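PDB 3HPY: catechol 2,3-dioxygenase from Pseudomonas sp. KL28, which probably catalyses the iron-dependent extradiol ring cleavage of catechol by dioxygen, giving 2-hydroxy-6-oxohexa-2,4-dienoate. Local coordinates for residues C[13-18]-C[57-62]; C[28-33]-C[145-150]; C[71-76]-C[118-123]; C[99-104]-C[122-127]. One frame throughout, in Å; residues are numbered along the deposited sequence.

Interaction 1. Residues C[13-18]-C[57-62]; sequences QVRVLN and IIREAD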
loop_
_atom_site.group_PDB
_atom_site.type_symbol
_atom_site.label_atom_id
_atom_site.label_comp_id
_atom_site.label_asym_id
_atom_site.label_seq_id
_atom_site.Cartn_x
_atom_site.Cartn_y
_atom_site.Cartn_z
ATOM N N GLN C 13 21.644 -22.038 9.390
ATOM C CA GLN C 13 22.019 -23.244 8.656
ATOM C C GLN C 13 20.860 -24.225 8.768
ATOM O O GLN C 13 20.598 -24.770 9.842
ATOM C CB GLN C 13 23.292 -23.876 9.227
ATOM C CG GLN C 13 23.685 -25.184 8.529
ATOM C CD GLN C 13 24.694 -24.989 7.413
ATOM O OE1 GLN C 13 25.904 -24.952 7.651
ATOM N NE2 GLN C 13 24.201 -24.855 6.185
ATOM N N VAL C 14 20.171 -24.430 7.649
ATOM C CA VAL C 14 19.011 -25.312 7.587
ATOM C C VAL C 14 19.265 -26.465 6.615
ATOM O O VAL C 14 19.921 -26.298 5.584
ATOM C CB VAL C 14 17.747 -24.521 7.133
ATOM C CG1 VAL C 14 16.552 -25.458 6.990
ATOM C CG2 VAL C 14 17.430 -23.433 8.142
ATOM N N ARG C 15 18.738 -27.631 6.959
ATOM C CA ARG C 15 18.901 -28.825 6.145
ATOM C C ARG C 15 17.628 -29.184 5.378
ATOM O O ARG C 15 16.534 -29.134 5.921
ATOM C CB ARG C 15 19.323 -29.988 7.042
ATOM C CG ARG C 15 18.660 -29.994 8.416
ATOM C CD ARG C 15 19.064 -31.238 9.196
ATOM N NE ARG C 15 18.216 -31.487 10.360
ATOM C CZ ARG C 15 18.381 -30.922 11.551
ATOM N NH1 ARG C 15 19.373 -30.064 11.760
ATOM N NH2 ARG C 15 17.545 -31.216 12.538
ATOM N N VAL C 16 17.780 -29.526 4.106
ATOM C CA VAL C 16 16.640 -29.899 3.279
ATOM C C VAL C 16 16.806 -31.337 2.785
ATOM O O VAL C 16 17.926 -31.825 2.634
ATOM C CB VAL C 16 16.498 -28.963 2.056
ATOM C CG1 VAL C 16 16.045 -27.578 2.502
ATOM C CG2 VAL C 16 17.815 -28.873 1.323
ATOM N N LEU C 17 15.686 -32.009 2.545
ATOM C CA LEU C 17 15.694 -33.391 2.070
ATOM C C LEU C 17 16.245 -33.493 0.644
ATOM O O LEU C 17 16.962 -34.441 0.317
ATOM C CB LEU C 17 14.275 -33.958 2.107
ATOM C CG LEU C 17 13.471 -33.732 3.394
ATOM C CD1 LEU C 17 12.029 -34.181 3.192
ATOM C CD2 LEU C 17 14.115 -34.488 4.542
ATOM N N ASN C 18 15.894 -32.528 -0.205
ATOM C CA ASN C 18 16.365 -32.512 -1.587
ATOM C C ASN C 18 17.050 -31.185 -1.875
ATOM O O ASN C 18 16.400 -30.150 -2.033
ATOM C CB ASN C 18 15.201 -32.709 -2.564
ATOM C CG ASN C 18 15.670 -32.919 -3.998
ATOM O OD1 ASN C 18 16.425 -32.116 -4.553
ATOM N ND2 ASN C 18 15.215 -34.005 -4.607
ATOM N N ILE C 57 21.928 -20.811 4.579
ATOM C CA ILE C 57 22.676 -21.889 3.945
ATOM C C ILE C 57 21.957 -23.225 4.109
ATOM O O ILE C 57 21.570 -23.602 5.216
ATOM C CB ILE C 57 24.107 -22.026 4.540
ATOM C CG1 ILE C 57 24.776 -20.654 4.682
ATOM C CG2 ILE C 57 24.967 -22.846 3.601
ATOM C CD1 ILE C 57 24.629 -20.025 6.046
ATOM N N ILE C 58 21.781 -23.941 3.003
ATOM C CA ILE C 58 21.105 -25.224 3.063
ATOM C C ILE C 58 22.064 -26.382 2.843
ATOM O O ILE C 58 23.083 -26.250 2.154
ATOM C CB ILE C 58 19.952 -25.305 2.038
ATOM C CG1 ILE C 58 20.417 -24.779 0.683
ATOM C CG2 ILE C 58 18.760 -24.509 2.546
ATOM C CD1 ILE C 58 19.470 -25.068 -0.445
ATOM N N ARG C 59 21.718 -27.514 3.444
ATOM C CA ARG C 59 22.520 -28.728 3.364
ATOM C C ARG C 59 21.606 -29.953 3.279
ATOM O O ARG C 59 20.751 -30.156 4.147
ATOM C CB ARG C 59 23.406 -28.829 4.607
ATOM C CG ARG C 59 24.197 -30.118 4.727
ATOM C CD ARG C 59 25.095 -30.092 5.968
ATOM N NE ARG C 59 24.346 -30.114 7.224
ATOM C CZ ARG C 59 23.932 -31.223 7.829
ATOM N NH1 ARG C 59 24.192 -32.409 7.292
ATOM N NH2 ARG C 59 23.267 -31.148 8.976
ATOM N N GLU C 60 21.789 -30.766 2.239
ATOM C CA GLU C 60 20.967 -31.961 2.057
ATOM C C GLU C 60 21.230 -32.943 3.184
ATOM O O GLU C 60 22.248 -33.631 3.192
ATOM C CB GLU C 60 21.265 -32.639 0.713
ATOM C CG GLU C 60 20.349 -33.828 0.423
ATOM C CD GLU C 60 20.623 -34.489 -0.914
ATOM O OE1 GLU C 60 20.504 -33.815 -1.959
ATOM O OE2 GLU C 60 20.955 -35.691 -0.921
ATOM N N ALA C 61 20.311 -33.007 4.140
ATOM C CA ALA C 61 20.479 -33.911 5.262
ATOM C C ALA C 61 19.406 -34.983 5.276
ATOM O O ALA C 61 18.400 -34.894 4.573
ATOM C CB ALA C 61 20.463 -33.138 6.564
ATOM N N ASP C 62 19.635 -36.003 6.092
ATOM C CA ASP C 62 18.703 -37.106 6.209
ATOM C C ASP C 62 17.346 -36.615 6.719
ATOM O O ASP C 62 16.316 -37.246 6.472
ATOM C CB ASP C 62 19.283 -38.162 7.151
ATOM C CG ASP C 62 18.580 -39.493 7.028
ATOM O OD1 ASP C 62 19.001 -40.453 7.713
ATOM O OD2 ASP C 62 17.605 -39.575 6.243
#

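Interaction 2. Residues C[28-33]-C[145-150]; sequences NVLGLV and HGIAPI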
loop_
_atom_site.group_PDB
_atom_site.type_symbol
_atom_site.label_atom_id
_atom_site.label_comp_id
_atom_site.label_asym_id
_atom_site.label_seq_id
_atom_site.Cartn_x
_atom_site.Cartn_y
_atom_site.Cartn_z
ATOM N N ASN C 28 14.688 -19.118 -6.822
ATOM C CA ASN C 28 13.691 -18.683 -7.791
ATOM C C ASN C 28 12.325 -18.358 -7.200
ATOM O O ASN C 28 11.539 -17.629 -7.807
ATOM C CB ASN C 28 13.555 -19.753 -8.870
ATOM C CG ASN C 28 14.851 -19.989 -9.605
ATOM O OD1 ASN C 28 15.104 -21.082 -10.106
ATOM N ND2 ASN C 28 15.685 -18.954 -9.680
ATOM N N VAL C 29 12.036 -18.903 -6.025
ATOM C CA VAL C 29 10.768 -18.639 -5.369
ATOM C C VAL C 29 10.922 -17.596 -4.267
ATOM O O VAL C 29 10.320 -16.529 -4.340
ATOM C CB VAL C 29 10.166 -19.905 -4.742
ATOM C CG1 VAL C 29 8.840 -19.561 -4.062
ATOM C CG2 VAL C 29 9.966 -20.967 -5.811
ATOM N N LEU C 30 11.718 -17.899 -3.242
ATOM C CA LEU C 30 11.906 -16.939 -2.155
ATOM C C LEU C 30 12.726 -15.750 -2.634
ATOM O O LEU C 30 12.699 -14.689 -2.029
ATOM C CB LEU C 30 12.599 -17.587 -0.951
ATOM C CG LEU C 30 12.723 -16.676 0.280
ATOM C CD1 LEU C 30 11.351 -16.157 0.680
ATOM C CD2 LEU C 30 13.359 -17.443 1.429
ATOM N N GLY C 31 13.468 -15.935 -3.720
ATOM C CA GLY C 31 14.257 -14.840 -4.251
ATOM C C GLY C 31 15.561 -14.513 -3.547
ATOM O O GLY C 31 15.985 -13.355 -3.549
ATOM N N LEU C 32 16.190 -15.505 -2.924
ATOM C CA LEU C 32 17.484 -15.280 -2.283
ATOM C C LEU C 32 18.553 -15.348 -3.364
ATOM O O LEU C 32 18.372 -16.012 -4.393
ATOM C CB LEU C 32 17.784 -16.358 -1.236
ATOM C CG LEU C 32 17.276 -16.145 0.193
ATOM C CD1 LEU C 32 15.888 -15.570 0.186
ATOM C CD2 LEU C 32 17.322 -17.452 0.947
ATOM N N VAL C 33 19.667 -14.665 -3.117
ATOM C CA VAL C 33 20.799 -14.624 -4.032
ATOM C C VAL C 33 21.823 -15.692 -3.619
ATOM O O VAL C 33 22.359 -15.639 -2.518
ATOM C CB VAL C 33 21.459 -13.214 -3.992
ATOM C CG1 VAL C 33 22.663 -13.157 -4.916
ATOM C CG2 VAL C 33 20.427 -12.150 -4.393
ATOM N N HIS C 145 12.860 -10.473 -8.307
ATOM C CA HIS C 145 13.153 -11.874 -8.573
ATOM C C HIS C 145 12.543 -12.695 -7.454
ATOM O O HIS C 145 13.089 -12.764 -6.349
ATOM C CB HIS C 145 14.663 -12.097 -8.628
ATOM C CG HIS C 145 15.053 -13.508 -8.941
ATOM N ND1 HIS C 145 14.857 -14.077 -10.179
ATOM C CD2 HIS C 145 15.653 -14.453 -8.182
ATOM C CE1 HIS C 145 15.325 -15.312 -10.174
ATOM N NE2 HIS C 145 15.814 -15.565 -8.973
ATOM N N GLY C 146 11.407 -13.320 -7.742
ATOM C CA GLY C 146 10.736 -14.094 -6.718
ATOM C C GLY C 146 10.288 -13.136 -5.631
ATOM O O GLY C 146 10.206 -11.932 -5.862
ATOM N N ILE C 147 9.999 -13.660 -4.448
ATOM C CA ILE C 147 9.552 -12.831 -3.331
ATOM C C ILE C 147 10.616 -11.775 -3.009
ATOM O O ILE C 147 10.299 -10.606 -2.762
ATOM C CB ILE C 147 9.279 -13.719 -2.107
ATOM C CG1 ILE C 147 8.260 -14.793 -2.500
ATOM C CG2 ILE C 147 8.750 -12.886 -0.943
ATOM C CD1 ILE C 147 7.953 -15.802 -1.404
ATOM N N ALA C 148 11.870 -12.213 -3.014
ATOM C CA ALA C 148 13.039 -11.366 -2.778
ATOM C C ALA C 148 13.010 -10.534 -1.495
ATOM O O ALA C 148 12.935 -9.314 -1.543
ATOM C CB ALA C 148 13.255 -10.456 -3.992
ATOM N N PRO C 149 13.117 -11.185 -0.331
ATOM C CA PRO C 149 13.093 -10.429 0.926
ATOM C C PRO C 149 14.321 -9.533 1.094
ATOM O O PRO C 149 15.303 -9.678 0.361
ATOM C CB PRO C 149 12.994 -11.524 1.978
ATOM C CG PRO C 149 13.797 -12.639 1.353
ATOM C CD PRO C 149 13.321 -12.626 -0.083
ATOM N N ILE C 150 14.253 -8.629 2.071
ATOM C CA ILE C 150 15.310 -7.656 2.348
ATOM C C ILE C 150 16.382 -8.062 3.365
ATOM O O ILE C 150 17.515 -7.601 3.279
ATOM C CB ILE C 150 14.686 -6.305 2.790
ATOM C CG1 ILE C 150 14.083 -5.589 1.574
ATOM C CG2 ILE C 150 15.736 -5.408 3.428
ATOM C CD1 ILE C 150 12.899 -6.307 0.953
HETATM O O HOH W 1 16.601 -11.385 -1.420
#

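Interaction 3. Residues C[71-76]-C[118-123]; sequences FKVLDK and IELYAE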
loop_
_atom_site.group_PDB
_atom_site.type_symbol
_atom_site.label_atom_id
_atom_site.label_comp_id
_atom_site.label_asym_id
_atom_site.label_seq_id
_atom_site.Cartn_x
_atom_site.Cartn_y
_atom_site.Cartn_z
ATOM N N PHE C 71 24.819 -15.126 15.002
ATOM C CA PHE C 71 24.648 -13.684 15.167
ATOM C C PHE C 71 25.974 -12.963 14.935
ATOM O O PHE C 71 26.993 -13.326 15.524
ATOM C CB PHE C 71 24.196 -13.366 16.589
ATOM C CG PHE C 71 22.784 -13.760 16.894
ATOM C CD1 PHE C 71 21.739 -12.901 16.592
ATOM C CD2 PHE C 71 22.499 -14.961 17.547
ATOM C CE1 PHE C 71 20.439 -13.219 16.941
ATOM C CE2 PHE C 71 21.189 -15.289 17.900
ATOM C CZ PHE C 71 20.163 -14.416 17.598
ATOM N N LYS C 72 25.967 -11.931 14.095
ATOM C CA LYS C 72 27.198 -11.183 13.875
ATOM C C LYS C 72 27.352 -10.204 15.031
ATOM O O LYS C 72 26.359 -9.637 15.489
ATOM C CB LYS C 72 27.154 -10.421 12.551
ATOM C CG LYS C 72 28.432 -9.641 12.295
ATOM C CD LYS C 72 28.559 -9.160 10.872
ATOM C CE LYS C 72 29.833 -8.353 10.703
ATOM N NZ LYS C 72 30.083 -8.041 9.267
ATOM N N VAL C 73 28.579 -10.028 15.526
ATOM C CA VAL C 73 28.826 -9.088 16.630
ATOM C C VAL C 73 29.633 -7.900 16.096
ATOM O O VAL C 73 30.114 -7.940 14.965
ATOM C CB VAL C 73 29.593 -9.752 17.806
ATOM C CG1 VAL C 73 28.847 -11.001 18.272
ATOM C CG2 VAL C 73 31.018 -10.092 17.387
ATOM N N LEU C 74 29.798 -6.858 16.901
ATOM C CA LEU C 74 30.509 -5.672 16.436
ATOM C C LEU C 74 31.886 -5.942 15.829
ATOM O O LEU C 74 32.138 -5.572 14.672
ATOM C CB LEU C 74 30.632 -4.650 17.568
ATOM C CG LEU C 74 31.038 -3.220 17.163
ATOM C CD1 LEU C 74 30.056 -2.635 16.143
ATOM C CD2 LEU C 74 31.058 -2.350 18.401
ATOM N N ASP C 75 32.772 -6.576 16.594
ATOM C CA ASP C 75 34.129 -6.874 16.112
ATOM C C ASP C 75 34.783 -8.059 16.834
ATOM O O ASP C 75 34.193 -8.657 17.738
ATOM C CB ASP C 75 35.015 -5.631 16.268
ATOM C CG ASP C 75 34.842 -4.962 17.622
ATOM O OD1 ASP C 75 34.920 -5.670 18.649
ATOM O OD2 ASP C 75 34.629 -3.732 17.664
ATOM N N LYS C 76 36.011 -8.387 16.430
ATOM C CA LYS C 76 36.739 -9.499 17.028
ATOM C C LYS C 76 36.880 -9.309 18.535
ATOM O O LYS C 76 36.741 -10.259 19.297
ATOM C CB LYS C 76 38.115 -9.640 16.368
ATOM C CG LYS C 76 38.042 -10.023 14.892
ATOM C CD LYS C 76 39.380 -9.810 14.187
ATOM C CE LYS C 76 39.654 -8.327 13.976
ATOM N NZ LYS C 76 41.073 -8.039 13.621
ATOM N N ILE C 118 23.782 -22.087 18.980
ATOM C CA ILE C 118 23.888 -20.682 18.609
ATOM C C ILE C 118 25.326 -20.369 18.211
ATOM O O ILE C 118 26.267 -20.946 18.750
ATOM C CB ILE C 118 23.490 -19.779 19.791
ATOM C CG1 ILE C 118 22.144 -20.229 20.359
ATOM C CG2 ILE C 118 23.408 -18.330 19.340
ATOM C CD1 ILE C 118 20.972 -20.036 19.425
ATOM N N GLU C 119 25.492 -19.461 17.260
ATOM C CA GLU C 119 26.819 -19.076 16.805
ATOM C C GLU C 119 27.006 -17.566 16.887
ATOM O O GLU C 119 26.055 -16.810 16.727
ATOM C CB GLU C 119 27.042 -19.537 15.361
ATOM C CG GLU C 119 27.674 -20.915 15.225
ATOM C CD GLU C 119 28.012 -21.248 13.790
ATOM O OE1 GLU C 119 28.246 -20.308 13.000
ATOM O OE2 GLU C 119 28.061 -22.452 13.449
ATOM N N LEU C 120 28.238 -17.145 17.145
ATOM C CA LEU C 120 28.591 -15.730 17.229
ATOM C C LEU C 120 29.865 -15.543 16.409
ATOM O O LEU C 120 30.843 -16.265 16.606
ATOM C CB LEU C 120 28.846 -15.331 18.689
ATOM C CG LEU C 120 27.751 -14.623 19.497
ATOM C CD1 LEU C 120 26.392 -15.245 19.260
ATOM C CD2 LEU C 120 28.115 -14.690 20.955
ATOM N N TYR C 121 29.847 -14.600 15.470
ATOM C CA TYR C 121 31.021 -14.340 14.652
ATOM C C TYR C 121 31.139 -12.854 14.403
ATOM O O TYR C 121 30.151 -12.126 14.481
ATOM C CB TYR C 121 30.924 -15.056 13.302
ATOM C CG TYR C 121 29.806 -14.546 12.411
ATOM C CD1 TYR C 121 28.489 -14.965 12.601
ATOM C CD2 TYR C 121 30.072 -13.662 11.363
ATOM C CE1 TYR C 121 27.459 -14.520 11.761
ATOM C CE2 TYR C 121 29.057 -13.211 10.521
ATOM C CZ TYR C 121 27.754 -13.649 10.722
ATOM O OH TYR C 121 26.765 -13.242 9.850
ATOM N N ALA C 122 32.349 -12.410 14.086
ATOM C CA ALA C 122 32.586 -10.997 13.819
ATOM C C ALA C 122 33.020 -10.770 12.385
ATOM O O ALA C 122 33.047 -9.634 11.909
ATOM C CB ALA C 122 33.647 -10.460 14.769
ATOM N N GLU C 123 33.354 -11.845 11.685
ATOM C CA GLU C 123 33.819 -11.697 10.319
ATOM C C GLU C 123 33.043 -12.476 9.269
ATOM O O GLU C 123 32.630 -13.619 9.479
ATOM C CB GLU C 123 35.307 -12.053 10.238
ATOM C CG GLU C 123 36.217 -11.112 11.024
ATOM C CD GLU C 123 37.680 -11.532 10.964
ATOM O OE1 GLU C 123 38.217 -11.645 9.841
ATOM O OE2 GLU C 123 38.289 -11.746 12.038
#

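Interaction 4. Residues C[99-104]-C[122-127]; sequences GEMLET and AEKTCV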
loop_
_atom_site.group_PDB
_atom_site.type_symbol
_atom_site.label_atom_id
_atom_site.label_comp_id
_atom_site.label_asym_id
_atom_site.label_seq_id
_atom_site.Cartn_x
_atom_site.Cartn_y
_atom_site.Cartn_z
ATOM N N GLY C 99 37.052 -20.043 7.936
ATOM C CA GLY C 99 37.154 -20.745 6.678
ATOM C C GLY C 99 36.262 -21.971 6.631
ATOM O O GLY C 99 35.894 -22.413 5.550
ATOM N N GLU C 100 35.908 -22.524 7.793
ATOM C CA GLU C 100 35.059 -23.715 7.827
ATOM C C GLU C 100 33.826 -23.424 6.979
ATOM O O GLU C 100 33.336 -24.294 6.255
ATOM C CB GLU C 100 34.664 -24.056 9.269
ATOM C CG GLU C 100 34.233 -25.499 9.464
ATOM C CD GLU C 100 32.843 -25.766 8.936
ATOM O OE1 GLU C 100 32.467 -26.948 8.794
ATOM O OE2 GLU C 100 32.118 -24.786 8.671
ATOM N N MET C 101 33.346 -22.185 7.079
ATOM C CA MET C 101 32.205 -21.695 6.310
ATOM C C MET C 101 32.787 -20.732 5.274
ATOM O O MET C 101 33.688 -19.949 5.582
ATOM C CB MET C 101 31.213 -20.942 7.210
ATOM C CG MET C 101 29.914 -21.686 7.489
ATOM S SD MET C 101 28.674 -20.709 8.429
ATOM C CE MET C 101 28.018 -19.653 7.149
ATOM N N LEU C 102 32.278 -20.799 4.049
ATOM C CA LEU C 102 32.749 -19.934 2.972
ATOM C C LEU C 102 32.718 -18.456 3.356
ATOM O O LEU C 102 31.758 -17.973 3.966
ATOM C CB LEU C 102 31.893 -20.148 1.724
ATOM C CG LEU C 102 32.561 -20.704 0.473
ATOM C CD1 LEU C 102 31.496 -20.978 -0.572
ATOM C CD2 LEU C 102 33.584 -19.720 -0.049
ATOM N N GLU C 103 33.788 -17.756 2.993
ATOM C CA GLU C 103 33.940 -16.328 3.249
ATOM C C GLU C 103 33.647 -15.905 4.683
ATOM O O GLU C 103 33.440 -14.720 4.955
ATOM C CB GLU C 103 33.051 -15.547 2.286
ATOM C CG GLU C 103 33.292 -15.921 0.836
ATOM C CD GLU C 103 34.739 -15.729 0.416
ATOM O OE1 GLU C 103 35.214 -14.575 0.383
ATOM O OE2 GLU C 103 35.408 -16.739 0.121
ATOM N N THR C 104 33.662 -16.872 5.598
ATOM C CA THR C 104 33.385 -16.605 7.005
ATOM C C THR C 104 34.580 -16.761 7.945
ATOM O O THR C 104 35.462 -17.610 7.738
ATOM C CB THR C 104 32.275 -17.523 7.513
ATOM O OG1 THR C 104 31.216 -17.545 6.549
ATOM C CG2 THR C 104 31.739 -17.025 8.855
ATOM N N ALA C 122 32.349 -12.410 14.086
ATOM C CA ALA C 122 32.586 -10.997 13.819
ATOM C C ALA C 122 33.020 -10.770 12.385
ATOM O O ALA C 122 33.047 -9.634 11.909
ATOM C CB ALA C 122 33.647 -10.460 14.769
ATOM N N GLU C 123 33.354 -11.845 11.685
ATOM C CA GLU C 123 33.819 -11.697 10.319
ATOM C C GLU C 123 33.043 -12.476 9.269
ATOM O O GLU C 123 32.630 -13.619 9.479
ATOM C CB GLU C 123 35.307 -12.053 10.238
ATOM C CG GLU C 123 36.217 -11.112 11.024
ATOM C CD GLU C 123 37.680 -11.532 10.964
ATOM O OE1 GLU C 123 38.217 -11.645 9.841
ATOM O OE2 GLU C 123 38.289 -11.746 12.038
ATOM N N LYS C 124 32.850 -11.819 8.133
ATOM C CA LYS C 124 32.149 -12.382 6.991
ATOM C C LYS C 124 32.277 -11.376 5.860
ATOM O O LYS C 124 31.866 -10.219 5.986
ATOM C CB LYS C 124 30.678 -12.632 7.320
ATOM C CG LYS C 124 29.884 -13.184 6.142
ATOM C CD LYS C 124 28.475 -13.617 6.545
ATOM C CE LYS C 124 28.467 -14.965 7.258
ATOM N NZ LYS C 124 27.070 -15.441 7.489
ATOM N N THR C 125 32.854 -11.826 4.758
ATOM C CA THR C 125 33.078 -10.980 3.597
ATOM C C THR C 125 31.868 -10.163 3.159
ATOM O O THR C 125 30.752 -10.675 3.081
ATOM C CB THR C 125 33.561 -11.826 2.403
ATOM O OG1 THR C 125 34.737 -12.551 2.782
ATOM C CG2 THR C 125 33.884 -10.941 1.211
ATOM N N CYS C 126 32.110 -8.884 2.883
ATOM C CA CYS C 126 31.083 -7.961 2.420
ATOM C C CYS C 126 31.082 -7.978 0.899
ATOM O O CYS C 126 32.059 -7.554 0.276
ATOM C CB CYS C 126 31.381 -6.538 2.908
ATOM S SG CYS C 126 30.377 -5.244 2.102
ATOM N N VAL C 127 29.992 -8.462 0.307
ATOM C CA VAL C 127 29.881 -8.544 -1.150
ATOM C C VAL C 127 29.053 -7.399 -1.727
ATOM O O VAL C 127 29.096 -7.145 -2.934
ATOM C CB VAL C 127 29.231 -9.881 -1.588
ATOM C CG1 VAL C 127 29.430 -10.103 -3.091
ATOM C CG2 VAL C 127 29.833 -11.031 -0.797
#

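Interaction 1. Residues C[13-18]-C[57-62]
Gln13 folds its carboxamide back over Ile57. A bend at chi2 (95°) turns the chain toward the neighbouring strand and leaves NE2 3.3 Å from Ile57 CB, the two side chains crossing at a slant. Gln13 NE2 also gives a weak hydrogen bond of 3.1 Å to Ile57 O, a carbonyl that already accepts Val14 N at 2.9 Å and thus serves two donors. The other end of the amide, OE1, is taken by Arg42.

On the same face, Arg15 and Arg59 are bridge partners. With CG wedged between N and the carbonyl carbon (chi1 37°), Arg15 runs its aliphatic part past the methyl of Ala61, CB to CB 3.4 Å. Both guanidinium groups form salt bridges to Asp67 OD1, which probably offsets their like charge.

On the reverse face Val16 CG1 meets Ile58 CG2 at 4.1 Å, and Ile58 continues onto Leu19 and Tyr26 of helix 19-29. Glu60, the charged residue at the loop end of that face, brings CG to 3.4 Å from Leu17 O.

Arg59 N to Val14 O, Val16 N to Arg59 O and Ala61 N to Val16 O complete a parallel ladder, with segment axes 35° apart. This is the pairing of first and fourth strands characteristic of a VOC βαβββ module, next to the middle of the sheet, where strand 9-16 meets 65-73.

Interaction 2. Residues C[28-33]-C[145-150]
Ile147 and Ala148 sit where the linker leading into strand 151-159 crosses the glycine-terminated C-terminal end of helix 19-29, the helix of the first βαβββ unit of the VOC fold; Gly31 leaves the helical conformation with positive phi (78°). The linker thereby fastens this helix end to the chain entering the second sheet.

Two backbone hydrogen bonds make the join. Ile147 N donates to Val29 O at 2.9 Å, almost straight at 172°, and Ala148 N donates to Leu30 O at 2.8 Å from well above the carbonyl plane. Gly31 CA lies 3.2 Å from His145 O in a CA-H...O contact, a distance reached because glycine presents no side chain there.

Apolar side chains pack beside these bonds. Leu30 CD1 reaches Ile147 CD1 at 4.0 Å, while Leu32 CD1 meets Pro149 CG at 3.8 Å, these last two side chains crossing nearly at right angles. Phe219 of strand 213-220 packs on Leu30, Leu32 and Pro149 together, and Ile147 leans on Ala230 and Ile233 of helix 224-236.

A further link is a single water, which donates to Gly31 O at 3.0 Å and to Pro149 O at 2.8 Å.

Interaction 3. Residues C[71-76]-C[118-123]
Ile118 puts its CG2 methyl at the edge of the Phe71 ring, in the ring plane and 3.9 Å from CD2. Glu119 O accepts Phe71 N at 2.7 Å, while the Glu119 carboxylate turns elsewhere, to Arg107 and Arg109. Leu120 faces the same side as Phe71, with CD1 against Phe71 CB and CG 4.0 Å from Val73 CG1.

Tyr121 continues the ladder, its N bonded to Phe71 O and its O accepting Val73 N at 2.8 Å. Strands 65-73 and 117-121 thus run parallel, as first and last strands of the second βαβββ unit of the VOC fold. Standing between N and the carbonyl carbon (chi1 66°), CG of Tyr121 swings the ring across the neighbouring strand, so that Lys72 CA lies over its face, 4.0 Å from the centroid and 14° off the normal. The extended Lys72 chain carries NZ to salt bridges with Asp52 of its own chain and Asp278 of the second subunit.

Ala122 CB touches both Val73 CG2, at 3.7 Å, and Asp75 C, at 3.4 Å, the latter at the N-cap of helix 76-89. Glu123 brings OE2 to the methylenes of Lys76, 3.1 Å from CD, with the ammonium further off.

Interaction 4. Residues C[99-104]-C[122-127]
Glu103 O is approached by two groups of the facing segment: Thr125 N donates a hydrogen bond of 3.0 Å, nearly linear at 168° and close to the carbonyl direction, and Lys124 CA adds a CA-H...O contact at 3.4 Å. The carbonyl is presented by a type II β-turn from Met101 to Thr104, in which Glu103 holds positive phi. Within that turn Thr104 N bonds to Met101 O, and Thr104 OG1 donates to Leu102 O at 2.7 Å, fixing its side-chain rotation.

Glu103 is bent at chi2 (-57°), curling its carboxylate beside Thr125; OE1 comes to 3.2 Å from Thr125 OG1, a possible hydrogen bond left unsettled by another acceptor within reach of the hydroxyl. Thr104 and Lys124, paired by a single bridge, run side by side in the same direction: Thr104 OG1 is 3.8 Å from Lys124 CE, and Thr104 CG2 is 3.6 Å from Glu123 O. Lys124 NZ travels beyond the turn to Ser54 O and His11 ND1, and weakly to Tyr121 OH.

A backbone hydrogen bond joins Glu123 to Gly105, so the pairing of strands 107-111 and 117-121 runs on to Thr104 and Lys124. The chemistry implies a contact anchored by one straight backbone bond, with a less certain carboxylate-hydroxyl approach on the exposed side and a buried lysine whose charge is probably stabilised by the Ser54 carbonyl and the His11 imidazole.

From the N terminus, interaction 1 closes the first loop by returning 57-62 to strand 9-16. Before it closes, helix 19-29 has already opened interaction 2, which shuts only at 145-150, so the two cross. Interactions 3 and 4 open later, at 71-76 and 99-104, and both nest inside the long loop of interaction 2; they end on overlapping segments that share Ala122 and Glu123. Interactions 1 and 3 join parallel strand pairs of one sheet, whose strands 9-16 and 65-73 are neighbours. Interaction 4 touches interaction 1 where Met101 CE packs 3.6 Å from Ile57 CD1, while interaction 2 ties helix 19-29 to the approach to the second sheet.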